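Side-chain contacts in probable intron-encoded endonuclease 1 (Wickerhamomyces canadensis, PDB 6X1J), which cleaves DNA at its recognition sequence as a LAGLIDADG homing endonuclease and takes part in homing of a mitochondrial 21S rRNA gene intron: residues A[116-121]-A[128-133]; A[159-164]-A[206-211]; A[170-175]-A[192-197]. All coordinates share one frame; numbering follows the deposited sequence. Where two conformers were deposited one is given.

Contact 1. Residues A[116-121]-A[128-133]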
loop_
_atom_site.group_PDB
_atom_site.type_symbol
_atom_site.label_atom_id
_atom_site.label_comp_id
_atom_site.label_asym_id
_atom_site.label_seq_id
_atom_site.Cartn_x
_atom_site.Cartn_y
_atom_site.Cartn_z
ATOM N N GLY A 116 -6.112 8.897 -6.847
ATOM C CA GLY A 116 -6.376 8.075 -8.036
ATOM C C GLY A 116 -5.831 8.719 -9.316
ATOM O O GLY A 116 -5.198 7.982 -10.109
ATOM N N TYR A 117 -6.084 10.031 -9.543
ATOM C CA TYR A 117 -5.649 10.732 -10.785
ATOM C C TYR A 117 -4.142 10.962 -10.717
ATOM O O TYR A 117 -3.495 10.908 -11.762
ATOM C CB TYR A 117 -6.466 12.003 -11.057
ATOM C CG TYR A 117 -7.839 11.724 -11.631
ATOM C CD1 TYR A 117 -7.998 11.072 -12.853
ATOM C CD2 TYR A 117 -8.992 12.096 -10.948
ATOM C CE1 TYR A 117 -9.256 10.800 -13.377
ATOM C CE2 TYR A 117 -10.257 11.839 -11.463
ATOM C CZ TYR A 117 -10.389 11.176 -12.672
ATOM O OH TYR A 117 -11.645 10.956 -13.177
ATOM N N TYR A 118 -3.588 11.098 -9.509
ATOM C CA TYR A 118 -2.154 11.375 -9.300
ATOM C C TYR A 118 -1.312 10.159 -9.701
ATOM O O TYR A 118 -0.221 10.363 -10.323
ATOM C CB TYR A 118 -1.931 11.822 -7.857
ATOM C CG TYR A 118 -0.544 12.334 -7.624
ATOM C CD1 TYR A 118 -0.195 13.624 -7.976
ATOM C CD2 TYR A 118 0.432 11.512 -7.106
ATOM C CE1 TYR A 118 1.101 14.088 -7.814
ATOM C CE2 TYR A 118 1.731 11.958 -6.925
ATOM C CZ TYR A 118 2.067 13.249 -7.289
ATOM O OH TYR A 118 3.340 13.687 -7.108
ATOM N N PHE A 119 -1.801 8.948 -9.410
ATOM C CA PHE A 119 -1.069 7.665 -9.600
ATOM C C PHE A 119 -1.438 6.963 -10.903
ATOM O O PHE A 119 -0.573 6.269 -11.475
ATOM C CB PHE A 119 -1.345 6.688 -8.452
ATOM C CG PHE A 119 -0.396 6.906 -7.315
ATOM C CD1 PHE A 119 0.897 6.423 -7.398
ATOM C CD2 PHE A 119 -0.764 7.658 -6.212
ATOM C CE1 PHE A 119 1.796 6.682 -6.380
ATOM C CE2 PHE A 119 0.142 7.903 -5.196
ATOM C CZ PHE A 119 1.413 7.402 -5.275
ATOM N N MET A 120 -2.693 7.045 -11.319
ATOM C CA MET A 120 -3.137 6.202 -12.463
ATOM C C MET A 120 -3.231 7.046 -13.741
ATOM O O MET A 120 -3.861 8.108 -13.714
ATOM C CB MET A 120 -4.489 5.545 -12.180
ATOM C CG MET A 120 -4.508 4.729 -10.914
ATOM S SD MET A 120 -3.432 3.242 -11.022
ATOM C CE MET A 120 -2.550 3.573 -9.510
ATOM N N GLU A 121 -2.714 6.509 -14.831
ATOM C CA GLU A 121 -2.646 7.160 -16.154
ATOM C C GLU A 121 -2.674 6.040 -17.180
ATOM O O GLU A 121 -1.689 5.299 -17.234
ATOM C CB GLU A 121 -1.350 7.973 -16.218
ATOM C CG GLU A 121 -1.223 8.900 -17.414
ATOM C CD GLU A 121 0.088 9.670 -17.421
ATOM O OE1 GLU A 121 0.074 10.872 -17.018
ATOM O OE2 GLU A 121 1.125 9.043 -17.796
ATOM N N LYS A 128 5.044 10.059 -10.449
ATOM C CA LYS A 128 5.020 11.510 -10.725
ATOM C C LYS A 128 6.327 12.103 -10.248
ATOM O O LYS A 128 6.846 11.683 -9.220
ATOM C CB LYS A 128 3.815 12.146 -10.022
ATOM C CG LYS A 128 2.510 11.972 -10.777
ATOM C CD LYS A 128 2.296 13.092 -11.783
ATOM C CE LYS A 128 1.329 12.743 -12.885
ATOM N NZ LYS A 128 -0.041 12.704 -12.345
ATOM N N PRO A 129 6.910 13.063 -11.010
ATOM C CA PRO A 129 8.211 13.608 -10.670
ATOM C C PRO A 129 8.233 14.222 -9.271
ATOM O O PRO A 129 9.323 14.231 -8.727
ATOM C CB PRO A 129 8.501 14.675 -11.732
ATOM C CG PRO A 129 7.564 14.342 -12.891
ATOM C CD PRO A 129 6.387 13.605 -12.282
ATOM N N ASP A 130 7.098 14.647 -8.683
ATOM C CA ASP A 130 7.190 15.333 -7.363
ATOM C C ASP A 130 6.622 14.446 -6.244
ATOM O O ASP A 130 6.365 14.970 -5.102
ATOM C CB ASP A 130 6.535 16.711 -7.389
ATOM C CG ASP A 130 5.023 16.703 -7.454
ATOM O OD1 ASP A 130 4.464 15.867 -8.228
ATOM O OD2 ASP A 130 4.423 17.553 -6.760
ATOM N N LEU A 131 6.311 13.199 -6.571
ATOM C CA LEU A 131 5.730 12.256 -5.570
ATOM C C LEU A 131 6.547 12.274 -4.265
ATOM O O LEU A 131 5.953 12.472 -3.176
ATOM C CB LEU A 131 5.718 10.852 -6.153
ATOM C CG LEU A 131 5.473 9.728 -5.140
ATOM C CD1 LEU A 131 4.121 9.904 -4.452
ATOM C CD2 LEU A 131 5.526 8.399 -5.876
ATOM N N VAL A 132 7.857 12.038 -4.350
ATOM C CA VAL A 132 8.669 11.873 -3.122
ATOM C C VAL A 132 8.678 13.208 -2.364
ATOM O O VAL A 132 8.305 13.227 -1.161
ATOM C CB VAL A 132 10.095 11.373 -3.427
ATOM C CG1 VAL A 132 11.007 11.484 -2.219
ATOM C CG2 VAL A 132 10.092 9.944 -3.949
ATOM N N LEU A 133 9.000 14.303 -3.065
ATOM C CA LEU A 133 9.201 15.617 -2.414
ATOM C C LEU A 133 7.892 15.978 -1.717
ATOM O O LEU A 133 7.922 16.283 -0.526
ATOM C CB LEU A 133 9.639 16.711 -3.405
ATOM C CG LEU A 133 9.856 18.096 -2.759
ATOM C CD1 LEU A 133 11.104 18.113 -1.887
ATOM C CD2 LEU A 133 9.911 19.255 -3.774
#

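Contact 2. Residues A[159-164]-A[206-211]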
loop_
_atom_site.group_PDB
_atom_site.type_symbol
_atom_site.label_atom_id
_atom_site.label_comp_id
_atom_site.label_asym_id
_atom_site.label_seq_id
_atom_site.Cartn_x
_atom_site.Cartn_y
_atom_site.Cartn_z
ATOM N N LYS A 159 24.279 -11.326 9.047
ATOM C CA LYS A 159 24.603 -10.016 9.661
ATOM C C LYS A 159 24.282 -8.926 8.629
ATOM O O LYS A 159 24.476 -7.753 8.941
ATOM C CB LYS A 159 26.054 -10.072 10.148
ATOM C CG LYS A 159 26.319 -11.146 11.206
ATOM C CD LYS A 159 26.207 -10.631 12.634
ATOM C CE LYS A 159 26.080 -11.722 13.683
ATOM N NZ LYS A 159 26.325 -11.205 15.059
ATOM N N ASN A 160 23.936 -9.322 7.409
ATOM C CA ASN A 160 23.653 -8.370 6.303
ATOM C C ASN A 160 22.183 -7.961 6.401
ATOM O O ASN A 160 21.336 -8.766 5.978
ATOM C CB ASN A 160 23.884 -8.970 4.921
ATOM C CG ASN A 160 23.762 -7.977 3.781
ATOM O OD1 ASN A 160 23.535 -6.763 3.990
ATOM N ND2 ASN A 160 23.944 -8.503 2.568
ATOM N N LYS A 161 21.925 -6.746 6.883
ATOM C CA LYS A 161 20.545 -6.201 7.104
ATOM C C LYS A 161 20.104 -5.281 5.953
ATOM O O LYS A 161 19.192 -4.400 6.175
ATOM C CB LYS A 161 20.534 -5.422 8.417
ATOM C CG LYS A 161 20.910 -6.244 9.634
ATOM C CD LYS A 161 20.993 -5.432 10.911
ATOM C CE LYS A 161 21.435 -6.281 12.084
ATOM N NZ LYS A 161 20.810 -5.861 13.358
ATOM N N SER A 162 20.697 -5.453 4.762
ATOM C CA SER A 162 20.194 -4.873 3.497
ATOM C C SER A 162 18.713 -5.261 3.307
ATOM O O SER A 162 18.300 -6.387 3.657
ATOM C CB SER A 162 21.063 -5.285 2.343
ATOM O OG SER A 162 22.361 -4.706 2.486
ATOM N N LEU A 163 17.918 -4.307 2.829
ATOM C CA LEU A 163 16.471 -4.452 2.550
ATOM C C LEU A 163 16.184 -4.098 1.092
ATOM O O LEU A 163 17.042 -3.551 0.425
ATOM C CB LEU A 163 15.706 -3.523 3.488
ATOM C CG LEU A 163 15.918 -3.811 4.971
ATOM C CD1 LEU A 163 15.335 -2.682 5.818
ATOM C CD2 LEU A 163 15.307 -5.165 5.335
ATOM N N VAL A 164 14.995 -4.464 0.641
ATOM C CA VAL A 164 14.531 -4.297 -0.753
ATOM C C VAL A 164 13.127 -3.679 -0.703
ATOM O O VAL A 164 12.337 -4.031 0.221
ATOM C CB VAL A 164 14.559 -5.639 -1.468
ATOM C CG1 VAL A 164 14.162 -5.498 -2.898
ATOM C CG2 VAL A 164 15.929 -6.279 -1.392
ATOM N N LYS A 206 24.261 -0.369 5.707
ATOM C CA LYS A 206 24.687 0.798 6.517
ATOM C C LYS A 206 23.527 1.801 6.604
ATOM O O LYS A 206 23.641 2.707 7.462
ATOM C CB LYS A 206 25.949 1.418 5.921
ATOM C CG LYS A 206 25.775 2.246 4.660
ATOM C CD LYS A 206 27.118 2.581 4.040
ATOM C CE LYS A 206 27.092 3.771 3.115
ATOM N NZ LYS A 206 26.308 3.475 1.900
ATOM N N ASP A 207 22.450 1.638 5.806
ATOM C CA ASP A 207 21.200 2.440 5.991
ATOM C C ASP A 207 20.246 1.782 6.999
ATOM O O ASP A 207 19.210 2.407 7.335
ATOM C CB ASP A 207 20.446 2.668 4.679
ATOM C CG ASP A 207 21.035 3.784 3.853
ATOM O OD1 ASP A 207 21.826 4.564 4.437
ATOM O OD2 ASP A 207 20.714 3.848 2.644
ATOM N N TYR A 208 20.562 0.600 7.527
ATOM C CA TYR A 208 19.569 -0.179 8.330
ATOM C C TYR A 208 19.082 0.592 9.558
ATOM O O TYR A 208 17.876 0.641 9.723
ATOM C CB TYR A 208 20.084 -1.525 8.841
ATOM C CG TYR A 208 19.027 -2.258 9.626
ATOM C CD1 TYR A 208 17.999 -2.922 8.978
ATOM C CD2 TYR A 208 19.017 -2.245 11.007
ATOM C CE1 TYR A 208 17.015 -3.592 9.684
ATOM C CE2 TYR A 208 18.031 -2.903 11.731
ATOM C CZ TYR A 208 17.028 -3.591 11.067
ATOM O OH TYR A 208 16.032 -4.241 11.754
ATOM N N GLU A 209 19.970 1.152 10.396
ATOM C CA GLU A 209 19.568 1.843 11.651
ATOM C C GLU A 209 18.668 3.035 11.289
ATOM O O GLU A 209 17.613 3.163 11.921
ATOM C CB GLU A 209 20.762 2.226 12.530
ATOM C CG GLU A 209 21.294 1.085 13.413
ATOM C CD GLU A 209 20.289 0.235 14.199
ATOM O OE1 GLU A 209 19.567 0.781 15.073
ATOM O OE2 GLU A 209 20.231 -0.993 13.949
ATOM N N LEU A 210 18.988 3.764 10.216
ATOM C CA LEU A 210 18.236 4.962 9.765
ATOM C C LEU A 210 16.835 4.516 9.353
ATOM O O LEU A 210 15.861 5.082 9.880
ATOM C CB LEU A 210 18.970 5.645 8.600
ATOM C CG LEU A 210 18.196 6.750 7.861
ATOM C CD1 LEU A 210 17.754 7.835 8.829
ATOM C CD2 LEU A 210 19.043 7.366 6.758
ATOM N N PHE A 211 16.749 3.526 8.461
ATOM C CA PHE A 211 15.470 3.075 7.863
ATOM C C PHE A 211 14.566 2.578 8.986
ATOM O O PHE A 211 13.459 3.090 9.196
ATOM C CB PHE A 211 15.707 1.991 6.831
ATOM C CG PHE A 211 14.490 1.656 6.018
ATOM C CD1 PHE A 211 14.102 2.464 4.961
ATOM C CD2 PHE A 211 13.735 0.541 6.306
ATOM C CE1 PHE A 211 13.004 2.137 4.177
ATOM C CE2 PHE A 211 12.615 0.229 5.542
ATOM C CZ PHE A 211 12.271 1.008 4.461
#

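Contact 3. Residues A[170-175]-A[192-197]. With nucleotides of chain B; nucleotides of chain C.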
loop_
_atom_site.group_PDB
_atom_site.type_symbol
_atom_site.label_atom_id
_atom_site.label_comp_id
_atom_site.label_asym_id
_atom_site.label_seq_id
_atom_site.Cartn_x
_atom_site.Cartn_y
_atom_site.Cartn_z
ATOM N N PHE A 170 7.200 -0.926 -11.919
ATOM C CA PHE A 170 7.442 0.462 -12.410
ATOM C C PHE A 170 8.521 0.456 -13.512
ATOM O O PHE A 170 9.238 -0.567 -13.709
ATOM C CB PHE A 170 7.816 1.400 -11.254
ATOM C CG PHE A 170 6.696 1.634 -10.267
ATOM C CD1 PHE A 170 5.612 2.414 -10.613
ATOM C CD2 PHE A 170 6.701 1.032 -9.021
ATOM C CE1 PHE A 170 4.559 2.591 -9.727
ATOM C CE2 PHE A 170 5.656 1.215 -8.133
ATOM C CZ PHE A 170 4.579 1.998 -8.487
ATOM N N LYS A 171 8.670 1.578 -14.210
ATOM C CA LYS A 171 9.723 1.749 -15.250
ATOM C C LYS A 171 11.072 1.981 -14.562
ATOM O O LYS A 171 11.113 2.548 -13.432
ATOM C CB LYS A 171 9.404 2.925 -16.174
ATOM C CG LYS A 171 8.012 2.983 -16.797
ATOM C CD LYS A 171 7.770 1.945 -17.856
ATOM C CE LYS A 171 7.143 0.684 -17.297
ATOM N NZ LYS A 171 7.152 -0.415 -18.292
ATOM N N LYS A 172 12.165 1.604 -15.234
ATOM C CA LYS A 172 13.539 1.838 -14.722
ATOM C C LYS A 172 13.670 3.319 -14.328
ATOM O O LYS A 172 14.171 3.619 -13.194
ATOM C CB LYS A 172 14.543 1.365 -15.779
ATOM C CG LYS A 172 16.006 1.390 -15.381
ATOM C CD LYS A 172 16.963 1.336 -16.579
ATOM C CE LYS A 172 18.421 1.201 -16.180
ATOM N NZ LYS A 172 19.336 1.530 -17.297
ATOM N N GLU A 173 13.217 4.207 -15.219
ATOM C CA GLU A 173 13.425 5.675 -15.131
ATOM C C GLU A 173 12.605 6.221 -13.956
ATOM O O GLU A 173 13.091 7.145 -13.269
ATOM C CB GLU A 173 13.102 6.293 -16.493
ATOM C CG GLU A 173 14.087 5.878 -17.587
ATOM C CD GLU A 173 14.029 4.432 -18.066
ATOM O OE1 GLU A 173 13.023 3.730 -17.774
ATOM O OE2 GLU A 173 14.991 4.004 -18.728
ATOM N N GLU A 174 11.441 5.609 -13.713
ATOM C CA GLU A 174 10.560 5.844 -12.524
ATOM C C GLU A 174 11.285 5.443 -11.225
ATOM O O GLU A 174 11.402 6.279 -10.291
ATOM C CB GLU A 174 9.253 5.079 -12.732
ATOM C CG GLU A 174 8.312 5.722 -13.733
ATOM C CD GLU A 174 6.962 5.051 -13.855
ATOM O OE1 GLU A 174 6.931 3.800 -13.905
ATOM O OE2 GLU A 174 5.957 5.767 -13.818
ATOM N N VAL A 175 11.864 4.244 -11.166
ATOM C CA VAL A 175 12.618 3.813 -9.952
ATOM C C VAL A 175 13.817 4.740 -9.743
ATOM O O VAL A 175 14.057 5.155 -8.559
ATOM C CB VAL A 175 12.993 2.311 -10.001
ATOM C CG1 VAL A 175 13.740 1.878 -8.766
ATOM C CG2 VAL A 175 11.749 1.445 -10.161
ATOM N N ILE A 192 19.871 1.205 -7.328
ATOM C CA ILE A 192 19.018 0.353 -8.196
ATOM C C ILE A 192 19.642 -1.042 -8.350
ATOM O O ILE A 192 20.868 -1.194 -8.232
ATOM C CB ILE A 192 18.739 1.038 -9.550
ATOM C CG1 ILE A 192 17.560 0.364 -10.257
ATOM C CG2 ILE A 192 19.980 1.105 -10.462
ATOM C CD1 ILE A 192 16.951 1.177 -11.369
ATOM N N LYS A 193 18.783 -2.033 -8.568
ATOM C CA LYS A 193 19.134 -3.427 -8.918
ATOM C C LYS A 193 18.009 -3.987 -9.778
ATOM O O LYS A 193 16.984 -3.286 -9.970
ATOM C CB LYS A 193 19.267 -4.342 -7.701
ATOM C CG LYS A 193 20.168 -3.863 -6.577
ATOM C CD LYS A 193 21.560 -4.363 -6.713
ATOM C CE LYS A 193 22.301 -4.260 -5.403
ATOM N NZ LYS A 193 23.714 -3.979 -5.683
ATOM N N PHE A 194 18.177 -5.222 -10.239
ATOM C CA PHE A 194 17.277 -5.874 -11.207
ATOM C C PHE A 194 16.913 -7.241 -10.659
ATOM O O PHE A 194 17.755 -7.930 -10.065
ATOM C CB PHE A 194 17.935 -5.836 -12.583
ATOM C CG PHE A 194 18.085 -4.409 -13.031
ATOM C CD1 PHE A 194 17.057 -3.763 -13.699
ATOM C CD2 PHE A 194 19.171 -3.667 -12.619
ATOM C CE1 PHE A 194 17.154 -2.421 -14.036
ATOM C CE2 PHE A 194 19.281 -2.332 -12.979
ATOM C CZ PHE A 194 18.265 -1.707 -13.676
ATOM N N ASN A 195 15.644 -7.575 -10.799
ATOM C CA ASN A 195 15.111 -8.899 -10.440
ATOM C C ASN A 195 14.220 -9.312 -11.626
ATOM O O ASN A 195 13.303 -8.545 -11.979
ATOM C CB ASN A 195 14.510 -8.834 -9.030
ATOM C CG ASN A 195 13.821 -10.134 -8.676
ATOM O OD1 ASN A 195 12.598 -10.173 -8.482
ATOM N ND2 ASN A 195 14.581 -11.219 -8.739
ATOM N N LYS A 196 14.546 -10.424 -12.292
ATOM C CA LYS A 196 13.946 -10.822 -13.600
ATOM C C LYS A 196 13.909 -9.611 -14.551
ATOM O O LYS A 196 12.844 -9.284 -15.090
ATOM C CB LYS A 196 12.552 -11.400 -13.372
ATOM C CG LYS A 196 12.494 -12.513 -12.337
ATOM C CD LYS A 196 11.950 -13.820 -12.869
ATOM C CE LYS A 196 11.807 -14.841 -11.766
ATOM N NZ LYS A 196 10.417 -15.327 -11.665
ATOM N N ASN A 197 15.041 -8.929 -14.714
ATOM C CA ASN A 197 15.200 -7.773 -15.637
ATOM C C ASN A 197 14.287 -6.591 -15.278
ATOM O O ASN A 197 14.251 -5.641 -16.084
ATOM C CB ASN A 197 15.015 -8.205 -17.097
ATOM C CG ASN A 197 16.341 -8.655 -17.671
ATOM O OD1 ASN A 197 16.769 -9.784 -17.431
ATOM N ND2 ASN A 197 17.032 -7.749 -18.348
ATOM P P DG B 9 17.533 -19.001 -14.495
ATOM O OP1 DG B 9 17.875 -20.250 -15.199
ATOM O OP2 DG B 9 17.276 -17.751 -15.270
ATOM O "O5'" DG B 9 16.282 -19.333 -13.577
ATOM C "C5'" DG B 9 16.400 -20.417 -12.656
ATOM C "C4'" DG B 9 15.233 -20.415 -11.701
ATOM O "O4'" DG B 9 15.342 -19.297 -10.788
ATOM C "C3'" DG B 9 13.860 -20.302 -12.355
ATOM O "O3'" DG B 9 13.034 -21.288 -11.743
ATOM C "C2'" DG B 9 13.448 -18.877 -12.043
ATOM C "C1'" DG B 9 14.081 -18.713 -10.691
ATOM N N9 DG B 9 14.232 -17.358 -10.195
ATOM C C8 DG B 9 14.667 -16.243 -10.866
ATOM N N7 DG B 9 14.648 -15.164 -10.130
ATOM C C5 DG B 9 14.150 -15.593 -8.905
ATOM C C6 DG B 9 13.875 -14.867 -7.714
ATOM O O6 DG B 9 14.037 -13.660 -7.483
ATOM N N1 DG B 9 13.381 -15.696 -6.714
ATOM C C2 DG B 9 13.156 -17.043 -6.842
ATOM N N2 DG B 9 12.666 -17.666 -5.749
ATOM N N3 DG B 9 13.393 -17.729 -7.953
ATOM C C4 DG B 9 13.903 -16.948 -8.927
ATOM P P DG B 10 11.612 -21.633 -12.352
ATOM O OP1 DG B 10 11.802 -22.644 -13.412
ATOM O OP2 DG B 10 10.924 -20.358 -12.690
ATOM O "O5'" DG B 10 10.851 -22.285 -11.102
ATOM C "C5'" DG B 10 11.491 -22.641 -9.855
ATOM C "C4'" DG B 10 10.469 -22.629 -8.738
ATOM O "O4'" DG B 10 10.497 -21.342 -8.062
ATOM C "C3'" DG B 10 9.019 -22.817 -9.194
ATOM O "O3'" DG B 10 8.278 -23.385 -8.107
ATOM C "C2'" DG B 10 8.521 -21.393 -9.358
ATOM C "C1'" DG B 10 9.268 -20.640 -8.249
ATOM N N9 DG B 10 9.609 -19.268 -8.613
ATOM C C8 DG B 10 10.155 -18.890 -9.819
ATOM N N7 DG B 10 10.422 -17.617 -9.884
ATOM C C5 DG B 10 10.040 -17.120 -8.645
ATOM C C6 DG B 10 10.120 -15.798 -8.119
ATOM O O6 DG B 10 10.545 -14.773 -8.669
ATOM N N1 DG B 10 9.650 -15.737 -6.811
ATOM C C2 DG B 10 9.166 -16.804 -6.093
ATOM N N2 DG B 10 8.751 -16.519 -4.842
ATOM N N3 DG B 10 9.110 -18.051 -6.562
ATOM C C4 DG B 10 9.551 -18.131 -7.839
ATOM P P DC C 17 5.340 -7.611 -3.652
ATOM O OP1 DC C 17 3.862 -7.531 -3.593
ATOM O OP2 DC C 17 6.091 -6.410 -4.120
ATOM O "O5'" DC C 17 5.840 -8.083 -2.210
ATOM C "C5'" DC C 17 7.220 -8.313 -1.798
ATOM C "C4'" DC C 17 7.394 -9.759 -1.381
ATOM O "O4'" DC C 17 7.592 -10.626 -2.534
ATOM C "C3'" DC C 17 8.503 -10.103 -0.385
ATOM O "O3'" DC C 17 7.913 -10.917 0.660
ATOM C "C2'" DC C 17 9.523 -10.822 -1.250
ATOM C "C1'" DC C 17 8.690 -11.496 -2.313
ATOM N N1 DC C 17 9.376 -11.721 -3.617
ATOM C C2 DC C 17 9.228 -12.946 -4.297
ATOM O O2 DC C 17 8.547 -13.850 -3.782
ATOM N N3 DC C 17 9.831 -13.112 -5.496
ATOM C C4 DC C 17 10.522 -12.110 -6.040
ATOM N N4 DC C 17 11.120 -12.325 -7.214
ATOM C C5 DC C 17 10.667 -10.854 -5.385
ATOM C C6 DC C 17 10.063 -10.697 -4.198
#

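Contact 1. Residues A[116-121]-A[128-133]
The type I beta turn from Lys-128 to Leu-131, which leads into helix 131-134, packs against Tyr-118 and Phe-119 in the last turn of helix 113-119. The ring of Tyr-118 is the centrepiece; a chi1 of -171° carries it off its own helix and across to the turn. Lys-128 lies over one face of this ring, where CG makes a CH-pi contact 3.8 Å from the ring centroid. Bends at chi2 and chi4 curl the lysine chain back to the helix end, bringing NZ to the backbone O of Tyr-118, to which it donates at 3.1 Å. From there NZ also makes an off-centre cation-pi contact with the same ring. A single lysine thus grips both the backbone and the ring of one residue. At the far edge of the ring, the phenol OH of Tyr-118 donates to Asp-130 OD1 at 2.7 Å, reaching it from above the carboxylate plane, 60° out of it. The other carboxylate oxygen, OD2, accepts from Asn-134 ND2, which gives the aspartate a second hold. At the rim of the ring, near its plane, Leu-131 CD1 lies 4.0 Å from Tyr-118 CE2 and 3.8 Å from Phe-119 CZ. With an alanine at Tyr-118, Asp-130 OD1 would probably lose its phenol donor and the methylenes of Lys-128 the ring they lie on. Tyr-135 also meets the Tyr-118 ring, planes about 50° apart. Phe-119 and Leu-131 both rest on helix 34-45, while Leu-131 and Val-132 also touch helix 172-186, so the contact ties the end of helix 113-119 to a junction of several helices.

Contact 2. Residues A[159-164]-A[206-211]
Lys-161 and Tyr-208 bring the backbones closest, their CA atoms 6.2 Å apart, where the loop entering strand 163-165 passes the first turn of helix 208-215. Lys-161 lies across the Tyr-208 ring. Its CB sits 3.6 Å from Tyr-208 CD1, and its CD makes a CH-pi contact over one face, 3.9 Å from the centroid. The straight run of the chain through chi2 and chi3 keeps the methylenes along that face. The backbone O of Lys-161 also comes within 3.4 Å of Tyr-208 CD1, and the ring edge is met in plane by Glu-209 OE2. The phenol OH donates a hydrogen bond to the backbone O of Leu-227. Just before Lys-161 an Asx turn forms, Asn-160 OD1 accepting from Ser-162 N; Ser-162 OG donates to the same Asn-160 OD1 at 2.8 Å. Asn-160 in turn packs on a DNA phosphate. Here helix 208-215 lies against the antiparallel sheet that holds strands 163-165 and 198-203. Leu-163 CD1 reaches from the sheet to Phe-211 CD2, 3.6 Å away, and brushes Tyr-208 CD1 at 4.1 Å. Phe-211 in turn packs edge-to-face with Phe-145 and against Ile-203.

Contact 3. Residues A[170-175]-A[192-197]
Lys-172, in the first turn of helix 172-186, reaches over the outer strand 191-195 with its chain fully extended and CG anti to the backbone N (chi1 -174°). Its CG lies 4.1 Å from Ile-192 CD1, crossing that side chain at about a right angle, and further out its CE touches Phe-194 CZ at 3.8 Å. The aliphatic part of the lysine does this work, on the solvent-exposed margin of the interface. Two residues on, Glu-174 closes back on the N-cap: OE1 accepts from the backbone N of Lys-171 through the anti lone pair and almost straight (173°), one half of a capping box. OE2 accepts a hydrogen bond from the backbone N of Ile-127. Val-175 faces the sheet, and its CG1 meets Ile-192 CD1 at 4.2 Å. With Pro-199 and Ile-201 also against it, this valine helps seat helix 172-186 on the sheet. In the LAGLIDADG fold such antiparallel sheets form the DNA-binding saddle. Beyond Phe-194 the end of strand 191-195 reaches the major groove, the side of the bases that carries N4, O6 and N7. Asn-195 OD1 accepts from N4 of DC17 of chain C almost straight on (176°), and Gln-168 NE2 also bonds to OD1. Asn-195 ND2 donates to O6 of DG9 of chain B at 2.8 Å. The asparagine thereby spans two adjacent base pairs, since DC17 of chain C is the partner of DG10 of chain B. Lys-196, in left-handed backbone conformation, runs past DG9 and places NZ 2.9 Å from N7 of DG10, with O6 of the same guanine and O4 of a thymine as further acceptors.

In the fold
Along the chain contact 1 comes first and is complete before the others begin; contact 3 then falls between the two segments of contact 2. The centres of contacts 2 and 3 lie about 20 Å apart, yet both join a helix to the same four-stranded antiparallel sheet, and their nearest atoms are about 7 Å apart. Centre to centre, contact 1 stands about 18 Å from contact 3 and about 27 Å from contact 2. It lies off that sheet but is linked to contact 3 through helix 172-186. The side chains of Phe-119 and Val-175 each lie about 10 Å from a potassium ion, so helix packing and base contacts flank the metal sites.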